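Local coordinates for protein Uly1 (Catenovulum maritimum, PDB 7DRQ) that acts as an ulvan lyase of polysaccharide lyase family 24, a calcium-binding beta-propeller enzyme that probably cleaves the algal polysaccharide ulvan by beta-elimination, at residues H49-K54 / Y203-T208; F61-R66 / I111-S116. All blocks are in the same frame, centred on the assembly; numbering follows the deposited sequence.

Interaction 1: H49-K54 / Y203-T208; sequences HGDAIK and YPTFFT
Asp-51, at the centre of an inverse gamma turn, meets Thr-205 in the strand 203-208 with their CA atoms 5.6 Å apart, the closest CA pair between the two segments. In this beta-propeller the turn leads into the first strand of one blade and Thr-205 belongs to that of another; the two are not consecutive, and strand 111-115 lies between them, Ala-112 touching both segments close to the centre of the molecule. It illustrates how one carboxylate can organise such a junction. The Asp-51 carboxylate reaches across to the strand because chi1 of -168° sets CG anti to the backbone N, and its OD2 accepts a hydrogen bond from the backbone N of Phe-206 at 2.9 Å. That donor comes in from above the carboxylate plane, while Lys-54 NZ approaches the same OD2 from the opposite face, on the syn side, in a 2.8 Å salt bridge. Bends at chi2 and chi4 fold the lysine chain back to Asp-51, and its ammonium group has a second acceptor in Val-113 O. A leucine in place of Asp-51 would probably leave the Phe-206 amide without its acceptor and the Lys-54 charge without its mate. The Phe-206 ring turns an edge to the carboxylate, CD2 lying 3.7 Å from Asp-51 OD2. Farther along, a water accepts from Asp-51 N at 2.9 Å and donates to Pro-204 O at 2.8 Å.

Interaction 2: F61-R66 / I111-S116; sequences FMTWYR and IAVAIS
Thr-63 and Ile-111 meet where strands 61-65 and 111-115 run nearly antiparallel, at 164°, with their axes 6.9 Å apart at closest approach. The strands belong to different sheets of the propeller, and the contact is a worked example of how adjacent blades pack through side chains. Its one direct hydrogen bond across the segments runs from Thr-63 OG1 to Ile-111 O, a short 2.6 Å; the hydroxyl approaches at a C=O...donor angle of 138°, tilted out of the carbonyl plane. Thr-63 holds OG1 in the crowded position between its backbone N and carbonyl carbon (chi1 67°), which puts CG2 anti to the carbonyl carbon, against Val-113 CB at 3.6 Å.

Two CH-pi contacts flank this centre. Ile-115 CD1 stands over the middle of the Phe-61 ring, 3.6 Å from its centroid and almost on the ring normal. Ile-111 CD1 does the same to Tyr-65, again 3.6 Å from the centroid, while its CG1 lies 3.7 Å from Tyr-65 CZ. The tyrosine hydroxyl is hydrogen-bonded to Asn-109 O, which ties down the far end of the ring.

Phe-61 CB and Val-113 CG2 touch more loosely, at 4.3 Å. Strand 122-126, the neighbour of 111-115 in its sheet, adds Leu-124 against Thr-63 and Val-113 and Ile-122 against Ile-115, while strand 73-80 pairs with 59-65 and strand 3-15 packs against Met-62 and Trp-64.

From the N terminus the chain first passes 49-54, the opening half of interaction 1, then turns back into the neighbouring strand of the same sheet to supply 61-66. Interaction 2 closes first, when 111-116 arrives as the first strand of the next blade; interaction 1 closes only at 203-208, one blade later, so the shorter loop lies wholly within the longer. The two are in direct touch. Lys-54 O and Phe-61 N, probably hydrogen-bonded at 2.8 Å, join the first halves, and Ala-114 CB packs 3.3 Å from Phe-206 CG. Strand 111-115 therefore contacts both neighbours, and three successive blades are tied together.

Interaction 1: H49-K54 / Y203-T208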
loop_
_atom_site.group_PDB
_atom_site.type_symbol
_atom_site.label_atom_id
_atom_site.label_comp_id
_atom_site.label_asym_id
_atom_site.label_seq_id
_atom_site.Cartn_x
_atom_site.Cartn_y
_atom_site.Cartn_z
ATOM N N HIS A 49 4.716 1.322 -7.426
ATOM C CA HIS A 49 4.622 1.727 -6.035
ATOM C C HIS A 49 3.157 1.755 -5.631
ATOM O O HIS A 49 2.298 2.135 -6.430
ATOM C CB HIS A 49 5.256 3.106 -5.827
ATOM C CG HIS A 49 5.616 3.400 -4.406
ATOM N ND1 HIS A 49 6.382 2.547 -3.643
ATOM C CD2 HIS A 49 5.349 4.473 -3.622
ATOM C CE1 HIS A 49 6.560 3.075 -2.442
ATOM N NE2 HIS A 49 5.948 4.246 -2.408
ATOM N N GLY A 50 2.889 1.371 -4.382
ATOM C CA GLY A 50 1.524 1.343 -3.877
ATOM C C GLY A 50 0.793 0.083 -4.308
ATOM O O GLY A 50 1.390 -0.908 -4.741
ATOM N N ASP A 51 -0.537 0.134 -4.186
ATOM C CA ASP A 51 -1.397 -1.010 -4.488
ATOM C C ASP A 51 -1.672 -1.066 -5.995
ATOM O O ASP A 51 -2.800 -0.936 -6.477
ATOM C CB ASP A 51 -2.683 -0.911 -3.677
ATOM C CG ASP A 51 -3.483 -2.180 -3.706
ATOM O OD1 ASP A 51 -2.874 -3.270 -3.839
ATOM O OD2 ASP A 51 -4.723 -2.088 -3.610
ATOM N N ALA A 52 -0.592 -1.259 -6.742
ATOM C CA ALA A 52 -0.571 -0.921 -8.157
ATOM C C ALA A 52 -0.712 -2.114 -9.086
ATOM O O ALA A 52 -0.618 -1.937 -10.305
ATOM C CB ALA A 52 0.727 -0.169 -8.494
ATOM N N ILE A 53 -0.909 -3.322 -8.569
ATOM C CA ILE A 53 -1.049 -4.476 -9.449
ATOM C C ILE A 53 -2.086 -5.436 -8.883
ATOM O O ILE A 53 -2.062 -5.756 -7.690
ATOM C CB ILE A 53 0.306 -5.180 -9.680
ATOM C CG1 ILE A 53 0.098 -6.520 -10.381
ATOM C CG2 ILE A 53 1.095 -5.345 -8.384
ATOM C CD1 ILE A 53 1.361 -7.031 -11.052
ATOM N N LYS A 54 -3.002 -5.895 -9.739
ATOM C CA LYS A 54 -3.998 -6.886 -9.354
ATOM C C LYS A 54 -4.157 -7.888 -10.485
ATOM O O LYS A 54 -3.903 -7.574 -11.653
ATOM C CB LYS A 54 -5.370 -6.260 -9.056
ATOM C CG LYS A 54 -5.405 -5.362 -7.833
ATOM C CD LYS A 54 -5.107 -6.162 -6.578
ATOM C CE LYS A 54 -4.650 -5.227 -5.463
ATOM N NZ LYS A 54 -5.735 -4.217 -5.139
ATOM N N TYR A 203 -3.060 6.570 1.437
ATOM C CA TYR A 203 -2.709 5.153 1.286
ATOM C C TYR A 203 -3.879 4.263 0.891
ATOM O O TYR A 203 -4.282 3.399 1.683
ATOM C CB TYR A 203 -2.117 4.584 2.573
ATOM C CG TYR A 203 -0.873 5.252 3.071
ATOM C CD1 TYR A 203 0.290 5.281 2.314
ATOM C CD2 TYR A 203 -0.863 5.848 4.319
ATOM C CE1 TYR A 203 1.435 5.895 2.800
ATOM C CE2 TYR A 203 0.263 6.457 4.810
ATOM C CZ TYR A 203 1.405 6.480 4.056
ATOM O OH TYR A 203 2.515 7.100 4.581
ATOM N N PRO A 204 -4.429 4.406 -0.316
ATOM C CA PRO A 204 -5.509 3.497 -0.751
ATOM C C PRO A 204 -4.966 2.091 -0.977
ATOM O O PRO A 204 -3.996 1.900 -1.714
ATOM C CB PRO A 204 -6.003 4.133 -2.054
ATOM C CG PRO A 204 -4.767 4.837 -2.601
ATOM C CD PRO A 204 -4.021 5.345 -1.381
ATOM N N THR A 205 -5.582 1.108 -0.314
ATOM C CA THR A 205 -5.207 -0.295 -0.452
ATOM C C THR A 205 -6.472 -1.136 -0.459
ATOM O O THR A 205 -7.177 -1.188 0.553
ATOM C CB THR A 205 -4.275 -0.743 0.679
ATOM O OG1 THR A 205 -3.097 0.069 0.671
ATOM C CG2 THR A 205 -3.859 -2.209 0.478
ATOM N N PHE A 206 -6.751 -1.785 -1.586
ATOM C CA PHE A 206 -7.891 -2.675 -1.720
ATOM C C PHE A 206 -7.524 -4.095 -1.301
ATOM O O PHE A 206 -6.367 -4.515 -1.378
ATOM C CB PHE A 206 -8.388 -2.724 -3.170
ATOM C CG PHE A 206 -8.854 -1.401 -3.730
ATOM C CD1 PHE A 206 -10.167 -0.971 -3.543
ATOM C CD2 PHE A 206 -8.009 -0.644 -4.538
ATOM C CE1 PHE A 206 -10.608 0.217 -4.107
ATOM C CE2 PHE A 206 -8.442 0.538 -5.105
ATOM C CZ PHE A 206 -9.749 0.975 -4.888
ATOM N N PHE A 207 -8.538 -4.855 -0.898
ATOM C CA PHE A 207 -8.380 -6.290 -0.713
ATOM C C PHE A 207 -9.703 -6.967 -1.039
ATOM O O PHE A 207 -10.763 -6.338 -1.021
ATOM C CB PHE A 207 -7.912 -6.653 0.708
ATOM C CG PHE A 207 -8.720 -6.029 1.820
ATOM C CD1 PHE A 207 -8.432 -4.746 2.275
ATOM C CD2 PHE A 207 -9.751 -6.740 2.436
ATOM C CE1 PHE A 207 -9.156 -4.177 3.309
ATOM C CE2 PHE A 207 -10.479 -6.179 3.482
ATOM C CZ PHE A 207 -10.194 -4.899 3.911
ATOM N N THR A 208 -9.629 -8.264 -1.342
ATOM C CA THR A 208 -10.789 -9.041 -1.758
ATOM C C THR A 208 -10.910 -10.300 -0.912
ATOM O O THR A 208 -9.914 -10.860 -0.452
ATOM C CB THR A 208 -10.718 -9.444 -3.243
ATOM O OG1 THR A 208 -9.481 -10.122 -3.506
ATOM C CG2 THR A 208 -10.774 -8.214 -4.128
HETATM O O HOH W 1 -1.784 2.561 -3.332
HETATM O O HOH W 2 -4.187 -5.244 -2.087
#

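Interaction 2: F61-R66 / I111-S116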
loop_
_atom_site.group_PDB
_atom_site.type_symbol
_atom_site.label_atom_id
_atom_site.label_comp_id
_atom_site.label_asym_id
_atom_site.label_seq_id
_atom_site.Cartn_x
_atom_site.Cartn_y
_atom_site.Cartn_z
ATOM N N PHE A 61 -3.798 -6.206 -14.045
ATOM C CA PHE A 61 -3.999 -4.766 -14.082
ATOM C C PHE A 61 -2.859 -4.080 -13.342
ATOM O O PHE A 61 -2.546 -4.448 -12.205
ATOM C CB PHE A 61 -5.343 -4.399 -13.449
ATOM C CG PHE A 61 -6.531 -4.879 -14.239
ATOM C CD1 PHE A 61 -7.023 -6.164 -14.064
ATOM C CD2 PHE A 61 -7.151 -4.045 -15.159
ATOM C CE1 PHE A 61 -8.111 -6.607 -14.786
ATOM C CE2 PHE A 61 -8.248 -4.483 -15.883
ATOM C CZ PHE A 61 -8.725 -5.766 -15.699
HETATM N N MSE A 62 -2.220 -3.109 -13.998
HETATM C CA MSE A 62 -1.088 -2.395 -13.410
HETATM C C MSE A 62 -1.215 -0.896 -13.624
HETATM O O MSE A 62 -1.505 -0.446 -14.730
HETATM C CB MSE A 62 0.226 -2.900 -14.004
HETATM C CG MSE A 62 0.493 -4.353 -13.695
HETATM SE SE MSE A 62 2.010 -4.986 -14.785
HETATM C CE MSE A 62 1.083 -5.477 -16.419
ATOM N N THR A 63 -0.992 -0.123 -12.565
ATOM C CA THR A 63 -1.053 1.327 -12.641
ATOM C C THR A 63 0.350 1.915 -12.593
ATOM O O THR A 63 1.292 1.295 -12.102
ATOM C CB THR A 63 -1.883 1.918 -11.500
ATOM O OG1 THR A 63 -1.214 1.689 -10.255
ATOM C CG2 THR A 63 -3.284 1.291 -11.457
ATOM N N TRP A 64 0.463 3.142 -13.091
ATOM C CA TRP A 64 1.715 3.885 -13.106
ATOM C C TRP A 64 1.417 5.301 -13.571
ATOM O O TRP A 64 0.444 5.533 -14.292
ATOM C CB TRP A 64 2.762 3.219 -14.021
ATOM C CG TRP A 64 2.276 2.841 -15.417
ATOM C CD1 TRP A 64 1.410 1.829 -15.743
ATOM C CD2 TRP A 64 2.667 3.439 -16.658
ATOM N NE1 TRP A 64 1.235 1.771 -17.110
ATOM C CE2 TRP A 64 1.988 2.750 -17.692
ATOM C CE3 TRP A 64 3.517 4.495 -17.001
ATOM C CZ2 TRP A 64 2.127 3.093 -19.030
ATOM C CZ3 TRP A 64 3.662 4.825 -18.335
ATOM C CH2 TRP A 64 2.976 4.126 -19.335
ATOM N N TYR A 65 2.245 6.241 -13.130
ATOM C CA TYR A 65 2.317 7.558 -13.752
ATOM C C TYR A 65 3.313 7.509 -14.901
ATOM O O TYR A 65 4.352 6.849 -14.799
ATOM C CB TYR A 65 2.778 8.612 -12.746
ATOM C CG TYR A 65 1.803 8.913 -11.647
ATOM C CD1 TYR A 65 0.718 9.760 -11.866
ATOM C CD2 TYR A 65 1.976 8.368 -10.376
ATOM C CE1 TYR A 65 -0.173 10.044 -10.851
ATOM C CE2 TYR A 65 1.087 8.647 -9.361
ATOM C CZ TYR A 65 0.025 9.487 -9.602
ATOM O OH TYR A 65 -0.839 9.751 -8.573
ATOM N N ARG A 66 3.010 8.231 -15.981
ATOM C CA ARG A 66 3.865 8.282 -17.163
ATOM C C ARG A 66 4.789 9.499 -17.120
ATOM O O ARG A 66 4.370 10.596 -16.744
ATOM C CB ARG A 66 3.009 8.320 -18.433
ATOM C CG ARG A 66 3.840 8.307 -19.723
ATOM C CD ARG A 66 2.939 8.268 -20.954
ATOM N NE ARG A 66 2.189 9.513 -21.049
ATOM C CZ ARG A 66 1.101 9.688 -21.785
ATOM N NH1 ARG A 66 0.624 8.691 -22.520
ATOM N NH2 ARG A 66 0.496 10.869 -21.778
ATOM N N ILE A 111 -1.263 5.204 -7.226
ATOM C CA ILE A 111 -2.496 4.842 -7.918
ATOM C C ILE A 111 -2.838 3.412 -7.534
ATOM O O ILE A 111 -2.172 2.468 -7.980
ATOM C CB ILE A 111 -2.357 4.958 -9.439
ATOM C CG1 ILE A 111 -1.743 6.303 -9.853
ATOM C CG2 ILE A 111 -3.722 4.707 -10.104
ATOM C CD1 ILE A 111 -0.976 6.202 -11.196
ATOM N N ALA A 112 -3.895 3.242 -6.745
ATOM C CA ALA A 112 -4.363 1.917 -6.367
ATOM C C ALA A 112 -5.434 1.453 -7.345
ATOM O O ALA A 112 -6.233 2.255 -7.833
ATOM C CB ALA A 112 -4.932 1.918 -4.949
ATOM N N VAL A 113 -5.433 0.152 -7.642
ATOM C CA VAL A 113 -6.393 -0.426 -8.574
ATOM C C VAL A 113 -7.035 -1.649 -7.930
ATOM O O VAL A 113 -6.393 -2.389 -7.177
ATOM C CB VAL A 113 -5.740 -0.795 -9.932
ATOM C CG1 VAL A 113 -4.608 -1.833 -9.736
ATOM C CG2 VAL A 113 -6.786 -1.290 -10.932
ATOM N N ALA A 114 -8.319 -1.854 -8.223
ATOM C CA ALA A 114 -9.005 -3.085 -7.855
ATOM C C ALA A 114 -10.053 -3.433 -8.902
ATOM O O ALA A 114 -10.605 -2.553 -9.571
ATOM C CB ALA A 114 -9.695 -2.975 -6.487
ATOM N N ILE A 115 -10.330 -4.729 -9.018
ATOM C CA ILE A 115 -11.452 -5.259 -9.795
ATOM C C ILE A 115 -12.467 -5.849 -8.821
ATOM O O ILE A 115 -12.087 -6.564 -7.890
ATOM C CB ILE A 115 -10.972 -6.331 -10.794
ATOM C CG1 ILE A 115 -9.777 -5.836 -11.615
ATOM C CG2 ILE A 115 -12.124 -6.776 -11.693
ATOM C CD1 ILE A 115 -10.074 -4.635 -12.456
ATOM N N SER A 116 -13.756 -5.544 -9.017
ATOM C CA SER A 116 -14.797 -6.319 -8.334
ATOM C C SER A 116 -14.999 -7.636 -9.065
ATOM O O SER A 116 -15.368 -7.626 -10.240
ATOM C CB SER A 116 -16.127 -5.587 -8.291
ATOM O OG SER A 116 -17.137 -6.488 -7.807
#